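Local coordinates for protein ancestral congerin Con-anc (PDB 3AJY) that binds beta-galactoside sugars such as lactose as a galectin, a reconstructed ancestor of the fish lectins called congerins, at residues A[44-49]-A[57-62]; A[28-33]-A[50-55]; A[75-80]-A[103-108]; A[32-37]-A[120-125]. All blocks are in the same frame, centred on the assembly; numbering follows the deposited sequence.

Contacts 1, 2 and 4 lie side by side in one antiparallel sheet of the galectin sandwich, the sheet that carries the sugar. Strand 41-52 takes part in contacts 1 and 2, whose centres are 8 Å apart, and both touch the galactose; Arg-49 NH2 meets Asp-55 OD2 at 2.7 Å between them. Contact 4 continues from strand 30-35 to the next strand, sharing Ser-32 and Ile-33 with contact 2, and His-45 ND1 of contact 1 reaches Asn-34 OD1 at 2.6 Å. Contact 3 stands apart at the sandwich edge, its centre about 18 Å from that of contact 4, though Ile-59 N meets Ser-75 O at 2.8 Å.

Contact 1: residues A[44-49]-A[57-62]; sequences LHLDHR and NTIVLN. With GAL (beta-D-galactopyranose), chain C; BGC (beta-D-glucopyranose), chain B.
Strands 44-49 and 58-62 pair as an antiparallel hairpin in the sugar-binding sheet of the galectin sandwich, and one face of the pair forms part of the floor of the glycan pocket. His-45 with Asn-62, Asp-47 with Val-60 and Arg-49 with Thr-58 are the hydrogen-bonded pairs; Asn-57 and Thr-58 both face Arg-49, a G1 beta bulge. On the buried face Leu-46 CD1 touches Ile-59 CG2 at 3.7 Å and also rests beside Leu-61. Leu-44, Leu-46 and Leu-61 pack on Ile-99, and Ile-59 on Leu-101, of the other sheet.

The sugar face is mostly polar. His-45, with CG anti to the backbone N (chi1 161°), brings NE2 to galactose O4 at 2.8 Å, the oxygen lying near the ring plane; ND1 is taken by Asn-34. Asn-62 ND2 donates to galactose O6 at 2.7 Å, and also reaches the backbone O of Glu-70. Arg-49, bent at chi2 and chi3, folds its guanidinium over Val-60, whose CG2 lies 3.4 Å from the plane of that group. NH2 gives glucose O3 a nearly straight bond of 2.7 Å, and NH1 makes a salt bridge to the anti lone pair of Asp-47 OD2 at 3.0 Å.

Asp-47 OD2 also pairs with Arg-30, and Arg-49 NH2 also makes a salt bridge to Asp-55. With carboxylates at its rim and a methyl group beneath, the guanidinium is probably held against rotation, which would keep its N-H groups aimed at the sugar hydroxyls.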
# COMPACT_ATOMS: atom_id res chain seq x y z
N LEU A 44 -8.14 3.25 15.14
CA LEU A 44 -9.18 3.99 14.41
C LEU A 44 -9.94 3.03 13.52
O LEU A 44 -9.36 2.41 12.65
CB LEU A 44 -8.58 5.07 13.50
CG LEU A 44 -9.30 6.40 13.21
CD1 LEU A 44 -8.93 6.95 11.82
CD2 LEU A 44 -10.81 6.40 13.41
N HIS A 45 -11.25 2.95 13.76
CA HIS A 45 -12.17 2.22 12.90
C HIS A 45 -13.10 3.31 12.38
O HIS A 45 -13.82 3.94 13.15
CB HIS A 45 -12.91 1.18 13.74
CG HIS A 45 -14.18 0.66 13.14
ND1 HIS A 45 -14.19 -0.20 12.06
CD2 HIS A 45 -15.47 0.81 13.52
CE1 HIS A 45 -15.45 -0.54 11.79
NE2 HIS A 45 -16.24 0.06 12.66
N LEU A 46 -13.07 3.54 11.07
CA LEU A 46 -13.87 4.56 10.46
C LEU A 46 -14.96 3.89 9.61
O LEU A 46 -14.70 3.49 8.48
CB LEU A 46 -12.93 5.46 9.64
CG LEU A 46 -13.37 6.72 8.93
CD1 LEU A 46 -13.73 7.83 9.93
CD2 LEU A 46 -12.22 7.18 7.99
N ASP A 47 -16.17 3.78 10.16
CA ASP A 47 -17.25 3.01 9.52
C ASP A 47 -18.24 3.97 8.87
O ASP A 47 -18.88 4.76 9.57
CB ASP A 47 -17.96 2.12 10.55
CG ASP A 47 -18.65 0.89 9.92
OD1 ASP A 47 -18.25 0.46 8.82
OD2 ASP A 47 -19.59 0.33 10.54
N HIS A 48 -18.35 3.90 7.55
CA HIS A 48 -19.26 4.76 6.79
C HIS A 48 -20.52 3.99 6.51
O HIS A 48 -20.56 3.12 5.63
CB HIS A 48 -18.61 5.20 5.50
CG HIS A 48 -17.21 5.68 5.68
ND1 HIS A 48 -16.13 4.83 5.72
CD2 HIS A 48 -16.71 6.93 5.88
CE1 HIS A 48 -15.02 5.53 5.90
NE2 HIS A 48 -15.35 6.81 6.01
N ARG A 49 -21.55 4.32 7.26
CA ARG A 49 -22.77 3.54 7.25
C ARG A 49 -23.84 4.26 6.45
O ARG A 49 -24.40 5.27 6.88
CB ARG A 49 -23.24 3.27 8.69
CG ARG A 49 -22.11 3.14 9.65
CD ARG A 49 -22.05 1.89 10.46
NE ARG A 49 -22.72 1.99 11.73
CZ ARG A 49 -22.37 1.40 12.88
NH1 ARG A 49 -21.27 0.66 13.00
NH2 ARG A 49 -23.14 1.57 13.94
N ASN A 57 -26.59 7.22 6.61
CA ASN A 57 -25.56 8.19 6.20
C ASN A 57 -24.82 8.80 7.39
O ASN A 57 -24.72 10.03 7.54
CB ASN A 57 -26.15 9.30 5.30
CG ASN A 57 -26.74 8.76 4.00
OD1 ASN A 57 -26.22 7.83 3.42
ND2 ASN A 57 -27.82 9.37 3.54
N THR A 58 -24.29 7.92 8.23
CA THR A 58 -23.60 8.32 9.44
C THR A 58 -22.25 7.62 9.47
O THR A 58 -22.14 6.43 9.12
CB THR A 58 -24.43 7.93 10.67
OG1 THR A 58 -25.71 8.58 10.57
CG2 THR A 58 -23.76 8.33 11.99
N ILE A 59 -21.23 8.37 9.88
CA ILE A 59 -19.92 7.80 10.10
C ILE A 59 -19.84 7.44 11.56
O ILE A 59 -20.27 8.21 12.42
CB ILE A 59 -18.77 8.75 9.74
CG1 ILE A 59 -18.87 9.21 8.28
CG2 ILE A 59 -17.42 8.08 9.98
CD1 ILE A 59 -17.85 10.31 7.91
N VAL A 60 -19.35 6.24 11.83
CA VAL A 60 -19.13 5.83 13.20
C VAL A 60 -17.63 5.67 13.35
O VAL A 60 -16.99 5.00 12.53
CB VAL A 60 -19.90 4.51 13.52
CG1 VAL A 60 -19.48 3.95 14.91
CG2 VAL A 60 -21.41 4.75 13.44
N LEU A 61 -17.08 6.28 14.39
CA LEU A 61 -15.67 6.16 14.71
C LEU A 61 -15.52 5.47 16.04
O LEU A 61 -16.29 5.69 16.95
CB LEU A 61 -15.00 7.54 14.78
CG LEU A 61 -15.06 8.43 13.54
CD1 LEU A 61 -16.36 9.23 13.50
CD2 LEU A 61 -13.87 9.36 13.52
N ASN A 62 -14.50 4.64 16.16
CA ASN A 62 -14.30 3.90 17.40
C ASN A 62 -12.93 3.31 17.39
O ASN A 62 -12.27 3.30 16.37
CB ASN A 62 -15.38 2.80 17.52
CG ASN A 62 -15.61 2.37 18.95
OD1 ASN A 62 -14.86 2.75 19.86
ND2 ASN A 62 -16.64 1.53 19.16
C1 GAL C . -20.73 -2.51 15.80
C2 GAL C . -20.42 -3.28 14.52
C3 GAL C . -18.91 -3.47 14.35
C4 GAL C . -18.20 -2.12 14.49
C5 GAL C . -18.59 -1.45 15.81
C6 GAL C . -17.91 -0.08 16.03
O2 GAL C . -21.06 -4.53 14.57
O3 GAL C . -18.69 -4.02 13.06
O4 GAL C . -18.54 -1.29 13.40
O5 GAL C . -19.99 -1.30 15.88
O6 GAL C . -18.24 0.41 17.33
C2 BGC B . -24.17 0.02 17.95
C3 BGC B . -23.39 -0.48 16.74
C4 BGC B . -22.61 -1.77 17.04
C5 BGC B . -23.58 -2.78 17.68
C6 BGC B . -22.99 -4.14 18.06
C1 BGC B . -25.00 -1.14 18.49
O1 BGC B . -25.65 -0.72 19.64
O2 BGC B . -25.02 1.08 17.57
O3 BGC B . -22.54 0.56 16.35
O4 BGC B . -22.15 -2.30 15.82
O5 BGC B . -24.12 -2.19 18.84
O6 BGC B . -21.90 -3.90 18.93

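Contact 2: residues A[28-33]-A[50-55]. With GAL (beta-D-galactopyranose), chain C.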
# COMPACT_ATOMS: atom_id res chain seq x y z
N ALA A 28 -24.52 -1.17 -0.92
CA ALA A 28 -23.66 -1.03 0.24
C ALA A 28 -24.46 -0.68 1.46
O ALA A 28 -25.31 0.20 1.41
CB ALA A 28 -22.60 0.06 -0.01
N LYS A 29 -24.18 -1.37 2.56
CA LYS A 29 -24.71 -0.97 3.86
C LYS A 29 -23.71 -0.08 4.57
O LYS A 29 -24.08 0.93 5.17
CB LYS A 29 -24.99 -2.20 4.74
CG LYS A 29 -26.17 -3.05 4.33
CD LYS A 29 -26.77 -3.76 5.57
CE LYS A 29 -25.77 -4.69 6.33
NZ LYS A 29 -26.26 -5.12 7.70
N ARG A 30 -22.43 -0.47 4.51
CA ARG A 30 -21.35 0.21 5.23
C ARG A 30 -20.02 -0.19 4.62
O ARG A 30 -19.91 -1.23 3.98
CB ARG A 30 -21.35 -0.20 6.71
CG ARG A 30 -21.08 -1.72 6.89
CD ARG A 30 -21.69 -2.36 8.14
NE ARG A 30 -20.97 -2.02 9.33
CZ ARG A 30 -20.47 -2.86 10.23
NH1 ARG A 30 -19.82 -2.34 11.25
NH2 ARG A 30 -20.62 -4.19 10.16
N PHE A 31 -19.00 0.65 4.79
CA PHE A 31 -17.63 0.20 4.59
C PHE A 31 -16.75 0.92 5.59
O PHE A 31 -17.07 2.05 6.01
CB PHE A 31 -17.17 0.37 3.13
CG PHE A 31 -16.70 1.76 2.79
CD1 PHE A 31 -17.61 2.77 2.51
CD2 PHE A 31 -15.34 2.05 2.75
CE1 PHE A 31 -17.17 4.07 2.19
CE2 PHE A 31 -14.89 3.34 2.43
CZ PHE A 31 -15.82 4.34 2.16
N SER A 32 -15.66 0.28 6.00
CA SER A 32 -14.78 0.82 7.03
C SER A 32 -13.32 0.85 6.62
O SER A 32 -12.86 0.06 5.80
CB SER A 32 -14.93 0.06 8.36
OG SER A 32 -14.54 -1.29 8.22
N ILE A 33 -12.62 1.84 7.16
CA ILE A 33 -11.18 1.91 7.10
C ILE A 33 -10.72 1.66 8.52
O ILE A 33 -11.27 2.24 9.45
CB ILE A 33 -10.70 3.29 6.58
CG1 ILE A 33 -11.22 3.52 5.15
CG2 ILE A 33 -9.17 3.41 6.67
CD1 ILE A 33 -10.90 2.36 4.13
N PHE A 50 -24.09 3.75 5.25
CA PHE A 50 -25.22 4.19 4.46
C PHE A 50 -26.50 3.80 5.19
O PHE A 50 -27.42 4.61 5.34
CB PHE A 50 -25.16 3.54 3.08
CG PHE A 50 -23.89 3.83 2.33
CD1 PHE A 50 -22.78 2.99 2.46
CD2 PHE A 50 -23.79 4.95 1.52
CE1 PHE A 50 -21.60 3.25 1.77
CE2 PHE A 50 -22.61 5.23 0.83
CZ PHE A 50 -21.52 4.39 0.96
N ASN A 51 -26.55 2.55 5.64
CA ASN A 51 -27.75 2.01 6.24
C ASN A 51 -27.32 0.85 7.13
O ASN A 51 -27.05 -0.23 6.62
CB ASN A 51 -28.70 1.54 5.12
CG ASN A 51 -29.88 0.72 5.64
OD1 ASN A 51 -30.58 1.12 6.57
ND2 ASN A 51 -30.12 -0.44 5.01
N TYR A 52 -27.20 1.10 8.43
CA TYR A 52 -26.82 0.06 9.41
C TYR A 52 -27.55 0.39 10.71
O TYR A 52 -27.21 1.35 11.39
CB TYR A 52 -25.28 -0.02 9.60
CG TYR A 52 -24.77 -1.26 10.34
CD1 TYR A 52 -24.72 -2.50 9.70
CD2 TYR A 52 -24.32 -1.19 11.66
CE1 TYR A 52 -24.25 -3.64 10.37
CE2 TYR A 52 -23.85 -2.33 12.34
CZ TYR A 52 -23.82 -3.55 11.68
OH TYR A 52 -23.36 -4.70 12.31
N GLY A 53 -28.57 -0.40 11.02
CA GLY A 53 -29.47 -0.11 12.13
C GLY A 53 -30.04 1.28 12.01
O GLY A 53 -30.45 1.70 10.92
N ALA A 54 -30.03 2.01 13.11
CA ALA A 54 -30.56 3.37 13.16
C ALA A 54 -29.63 4.37 12.45
O ALA A 54 -30.01 5.51 12.24
CB ALA A 54 -30.77 3.79 14.58
N ASP A 55 -28.43 3.92 12.10
CA ASP A 55 -27.44 4.76 11.43
C ASP A 55 -27.68 4.86 9.92
O ASP A 55 -27.43 3.91 9.17
CB ASP A 55 -26.02 4.26 11.72
CG ASP A 55 -25.65 4.37 13.21
OD1 ASP A 55 -25.96 5.41 13.82
OD2 ASP A 55 -25.06 3.42 13.78
C1 GAL C . -20.73 -2.51 15.80
C2 GAL C . -20.42 -3.28 14.52
C3 GAL C . -18.91 -3.47 14.35
C4 GAL C . -18.20 -2.12 14.49
C5 GAL C . -18.59 -1.45 15.81
C6 GAL C . -17.91 -0.08 16.03
O2 GAL C . -21.06 -4.53 14.57
O3 GAL C . -18.69 -4.02 13.06
O4 GAL C . -18.54 -1.29 13.40
O5 GAL C . -19.99 -1.30 15.88
O6 GAL C . -18.24 0.41 17.33
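Phe-50, the first residue of segment 50-55, packs its ring on Ala-28, just ahead of strand 30-35, and on Phe-31: CE1 touches Ala-28 CB at 3.8 Å and sits near the plane of the Phe-31 ring, at its edge. The backbone N of Phe-50 makes only a weak bond to Lys-29 O. That same oxygen is gripped better by Asn-51 N, at 3.0 Å and nearly straight, with the donor in the carbonyl plane on a lone pair. The Asn-51 side chain turns instead to Gln-56, while the backbone O of Asn-51 meets Lys-29 CB.

Tyr-52 carries the stack. With CG anti to the backbone N (chi1 -167°), its ring reaches across to Arg-30, whose guanidinium lies flat over one face, planes 19° apart. Arg-30 CZ is 3.9 Å from the ring centroid, a cation-pi stack, and CD touches the ring at CD1, 3.4 Å away. Lys-29 NZ approaches the edge of the same ring. Beyond Tyr-52 the chain reverses in a type II' turn to Asp-55, which forms a salt bridge to Arg-74.

Both stacked groups also hold galactose: Arg-30 NH1 donates to O3 at 2.7 Å, and Tyr-52 OH shares a longer bond of 3.2 Å with O2. The flat stack and the salt bridge to Asp-47 together limit how the Arg-30 guanidinium can turn, which suggests that it meets the sugar with its bonding direction already set.

Contact 3: residues A[75-80]-A[103-108]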
# COMPACT_ATOMS: atom_id res chain seq x y z
N SER A 75 -20.62 11.04 13.22
CA SER A 75 -20.67 12.24 12.41
C SER A 75 -21.68 12.09 11.27
O SER A 75 -21.78 11.03 10.65
CB SER A 75 -19.29 12.55 11.86
OG SER A 75 -19.38 13.44 10.77
N LYS A 76 -22.40 13.17 10.99
CA LYS A 76 -23.37 13.19 9.89
C LYS A 76 -22.80 13.74 8.58
O LYS A 76 -23.51 13.82 7.56
CB LYS A 76 -24.64 13.95 10.31
CG LYS A 76 -25.48 13.21 11.37
CD LYS A 76 -26.34 12.12 10.75
CE LYS A 76 -27.27 11.50 11.77
NZ LYS A 76 -26.57 10.66 12.81
N ASN A 77 -21.52 14.12 8.59
CA ASN A 77 -20.77 14.44 7.37
C ASN A 77 -20.62 13.20 6.52
O ASN A 77 -19.81 12.34 6.83
CB ASN A 77 -19.37 14.94 7.72
CG ASN A 77 -19.35 16.39 8.10
OD1 ASN A 77 -20.40 17.04 8.23
ND2 ASN A 77 -18.13 16.93 8.30
N PHE A 78 -21.36 13.11 5.43
CA PHE A 78 -21.37 11.89 4.65
C PHE A 78 -21.34 12.12 3.14
O PHE A 78 -22.39 12.24 2.51
CB PHE A 78 -22.59 11.05 5.06
CG PHE A 78 -22.43 9.59 4.79
CD1 PHE A 78 -22.84 9.05 3.58
CD2 PHE A 78 -21.86 8.75 5.75
CE1 PHE A 78 -22.69 7.69 3.33
CE2 PHE A 78 -21.71 7.40 5.50
CZ PHE A 78 -22.12 6.88 4.29
N PRO A 79 -20.13 12.20 2.56
CA PRO A 79 -20.02 12.51 1.14
C PRO A 79 -20.08 11.31 0.21
O PRO A 79 -19.91 11.46 -1.00
CB PRO A 79 -18.65 13.20 1.03
CG PRO A 79 -17.84 12.58 2.09
CD PRO A 79 -18.80 12.06 3.17
N PHE A 80 -20.32 10.12 0.75
CA PHE A 80 -20.20 8.89 -0.03
C PHE A 80 -21.51 8.39 -0.62
O PHE A 80 -22.57 8.64 -0.06
CB PHE A 80 -19.53 7.81 0.83
CG PHE A 80 -18.14 8.17 1.28
CD1 PHE A 80 -17.18 8.56 0.35
CD2 PHE A 80 -17.81 8.14 2.63
CE1 PHE A 80 -15.90 8.89 0.76
CE2 PHE A 80 -16.52 8.47 3.05
CZ PHE A 80 -15.57 8.84 2.11
N ASP A 103 -14.67 15.39 -0.06
CA ASP A 103 -15.38 16.65 -0.26
C ASP A 103 -14.83 17.76 0.65
O ASP A 103 -15.47 18.79 0.82
CB ASP A 103 -16.87 16.43 -0.00
CG ASP A 103 -17.21 16.27 1.49
OD1 ASP A 103 -18.38 16.51 1.84
OD2 ASP A 103 -16.32 15.90 2.30
N GLY A 104 -13.67 17.54 1.26
CA GLY A 104 -13.10 18.49 2.21
C GLY A 104 -13.63 18.43 3.63
O GLY A 104 -13.19 19.20 4.47
N HIS A 105 -14.58 17.54 3.91
CA HIS A 105 -15.05 17.36 5.28
C HIS A 105 -13.94 16.78 6.14
O HIS A 105 -13.15 15.96 5.66
CB HIS A 105 -16.25 16.42 5.34
CG HIS A 105 -17.57 17.09 5.07
ND1 HIS A 105 -18.55 16.52 4.30
CD2 HIS A 105 -18.06 18.29 5.49
CE1 HIS A 105 -19.60 17.33 4.25
NE2 HIS A 105 -19.32 18.41 4.96
N LYS A 106 -13.89 17.21 7.40
CA LYS A 106 -12.83 16.81 8.30
C LYS A 106 -13.37 16.30 9.63
O LYS A 106 -14.38 16.80 10.13
CB LYS A 106 -11.83 17.95 8.49
CG LYS A 106 -10.86 18.07 7.32
CD LYS A 106 -9.96 19.29 7.43
CE LYS A 106 -8.96 19.34 6.28
NZ LYS A 106 -8.67 20.77 5.92
N LEU A 107 -12.70 15.29 10.16
CA LEU A 107 -13.07 14.67 11.43
C LEU A 107 -11.84 14.54 12.30
O LEU A 107 -10.71 14.58 11.82
CB LEU A 107 -13.66 13.27 11.20
CG LEU A 107 -14.84 13.09 10.26
CD1 LEU A 107 -15.36 11.66 10.37
CD2 LEU A 107 -15.94 14.07 10.60
N GLU A 108 -12.07 14.36 13.60
CA GLU A 108 -11.02 14.09 14.56
C GLU A 108 -11.46 13.00 15.52
O GLU A 108 -12.65 12.86 15.79
CB GLU A 108 -10.65 15.36 15.33
CG GLU A 108 -10.15 16.49 14.46
CD GLU A 108 -9.74 17.72 15.27
OE1 GLU A 108 -9.15 18.63 14.65
OE2 GLU A 108 -10.00 17.76 16.50
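Asn-77 lays its side-chain amide flat over one face of the His-105 ring, the planes 24° apart, with CG 3.5 Å above the ring and close to its centre. In both residues CB is directed at the opposing segment and CG stands anti to the carbonyl carbon (chi1 -81° in Asn-77 and -84° in His-105). Asn-77 ND2 sits over the CD2 side of the ring, and Asn-77 CB adds a CH-pi contact to the same face.

Each loop is shaped by its own side chain. Ser-75 OG accepts from Asn-77 N at 3.1 Å, an ST turn, and Leu-107 CD2 packs against that oxygen at 3.5 Å. Asp-103 OD2 takes His-105 N at 2.9 Å from above the carboxylate plane, an Asx turn. Across from it, Pro-79 CB lies 3.4 Å from Asp-103 CG, the two side chains crossing at about a right angle.

The two segments run nearly antiparallel. They join the stretch that leaves strand 68-75 to the start of strand 106-110, an outermost strand of the second sheet, with Leu-107 reaching inward to Ile-59, Leu-61 and Ile-99.

Contact 4: residues A[32-37]-A[120-125]; sequences SINVGE and FLSLAG
Asn-34 and Ser-122 face each other as a hydrogen-bonded pair where strands 32-35 and 120-125 run antiparallel, and the asparagine side chain ties this rung together. Its CB lies 3.5 Å from Ser-122 OG. Next along, Asn-34 CG, anti to the carbonyl carbon (chi1 -52°), lies 3.8 Å from the same Ser-122 OG. At the end of the amide, ND2 donates to Ser-122 OG at 3.1 Å and to Ser-32 OG at 3.2 Å, with each oxygen about 20° out of the amide plane. Ala-124 CB lies near ND2 too, and also touches Ser-32 OG at 3.4 Å.

The other end of the amide, OD1, bonds to His-45, which holds galactose through its other nitrogen; Asn-34 is thus a second-shell residue that probably helps orient that ring. Two serine oxygens lie at ND2, which, with the histidine on OD1, is consistent with this orientation of the amide.

On the opposite face of the sheet the pair is apolar: Leu-121 CD1 touches both Ile-33 CG2 (4.0 Å) and Val-35 CG1 (3.8 Å), and Ile-33 CD1 meets Leu-123 CD1.

This layer packs on strands 18-24 and 85-92 of the second sheet, through Val-20 and Ile-88 among others. Strand 30-35 has strand 41-52 on its other side, whereas strand 117-125 lies at the dimer interface: Phe-120 and Leu-121 pair in parallel with a strand of the second subunit, and Leu-123 N bonds to Asn-9 of that neighbouring chain.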
# COMPACT_ATOMS: atom_id res chain seq x y z
N SER A 32 -15.66 0.28 6.00
CA SER A 32 -14.78 0.82 7.03
C SER A 32 -13.32 0.85 6.62
O SER A 32 -12.86 0.06 5.80
CB SER A 32 -14.93 0.06 8.36
OG SER A 32 -14.54 -1.29 8.22
N ILE A 33 -12.62 1.84 7.16
CA ILE A 33 -11.18 1.91 7.10
C ILE A 33 -10.72 1.66 8.52
O ILE A 33 -11.27 2.24 9.45
CB ILE A 33 -10.70 3.29 6.58
CG1 ILE A 33 -11.22 3.52 5.15
CG2 ILE A 33 -9.17 3.41 6.67
CD1 ILE A 33 -10.90 2.36 4.13
N ASN A 34 -9.74 0.78 8.69
CA ASN A 34 -9.26 0.39 10.01
C ASN A 34 -7.75 0.47 10.10
O ASN A 34 -7.03 -0.08 9.27
CB ASN A 34 -9.70 -1.05 10.30
CG ASN A 34 -11.17 -1.24 10.09
OD1 ASN A 34 -11.99 -0.78 10.89
ND2 ASN A 34 -11.52 -1.92 9.02
N VAL A 35 -7.26 1.17 11.11
CA VAL A 35 -5.83 1.25 11.30
C VAL A 35 -5.47 0.98 12.76
O VAL A 35 -6.13 1.47 13.67
CB VAL A 35 -5.26 2.60 10.80
CG1 VAL A 35 -5.47 2.72 9.28
CG2 VAL A 35 -5.94 3.77 11.47
N GLY A 36 -4.44 0.16 12.97
CA GLY A 36 -3.99 -0.17 14.31
C GLY A 36 -2.85 -1.15 14.30
O GLY A 36 -1.87 -0.96 13.59
N GLU A 37 -3.01 -2.21 15.09
CA GLU A 37 -1.99 -3.25 15.24
C GLU A 37 -2.36 -4.52 14.52
O GLU A 37 -1.47 -5.26 14.08
CB GLU A 37 -1.86 -3.65 16.71
CG GLU A 37 -1.22 -2.63 17.61
CD GLU A 37 -1.02 -3.18 19.01
OE1 GLU A 37 -0.93 -4.43 19.16
OE2 GLU A 37 -0.95 -2.36 19.96
N PHE A 120 -0.91 -1.82 10.83
CA PHE A 120 -1.97 -2.60 10.20
C PHE A 120 -3.04 -1.69 9.63
O PHE A 120 -3.47 -0.75 10.28
CB PHE A 120 -2.58 -3.58 11.21
CG PHE A 120 -3.80 -4.31 10.71
CD1 PHE A 120 -5.06 -3.72 10.82
CD2 PHE A 120 -3.69 -5.59 10.14
CE1 PHE A 120 -6.21 -4.39 10.37
CE2 PHE A 120 -4.83 -6.27 9.69
CZ PHE A 120 -6.09 -5.66 9.80
N LEU A 121 -3.44 -1.98 8.39
CA LEU A 121 -4.53 -1.31 7.69
C LEU A 121 -5.43 -2.34 7.00
O LEU A 121 -4.94 -3.27 6.36
CB LEU A 121 -3.98 -0.35 6.61
CG LEU A 121 -4.94 0.09 5.48
CD1 LEU A 121 -6.01 1.03 5.97
CD2 LEU A 121 -4.21 0.75 4.29
N SER A 122 -6.73 -2.15 7.10
CA SER A 122 -7.66 -2.90 6.28
C SER A 122 -8.80 -2.00 5.87
O SER A 122 -9.01 -0.95 6.48
CB SER A 122 -8.24 -4.09 7.05
OG SER A 122 -9.09 -3.63 8.08
N LEU A 123 -9.51 -2.43 4.83
CA LEU A 123 -10.85 -2.00 4.53
C LEU A 123 -11.78 -3.19 4.75
O LEU A 123 -11.45 -4.34 4.40
CB LEU A 123 -10.93 -1.59 3.06
CG LEU A 123 -12.29 -1.21 2.49
CD1 LEU A 123 -12.15 -0.12 1.45
CD2 LEU A 123 -12.99 -2.40 1.88
N ALA A 124 -12.96 -2.93 5.30
CA ALA A 124 -13.94 -3.99 5.51
C ALA A 124 -15.27 -3.52 5.02
O ALA A 124 -15.47 -2.30 4.83
CB ALA A 124 -14.02 -4.38 7.00
N GLY A 125 -16.18 -4.46 4.76
CA GLY A 125 -17.51 -4.12 4.27
C GLY A 125 -17.65 -3.95 2.77
O GLY A 125 -16.87 -4.50 1.99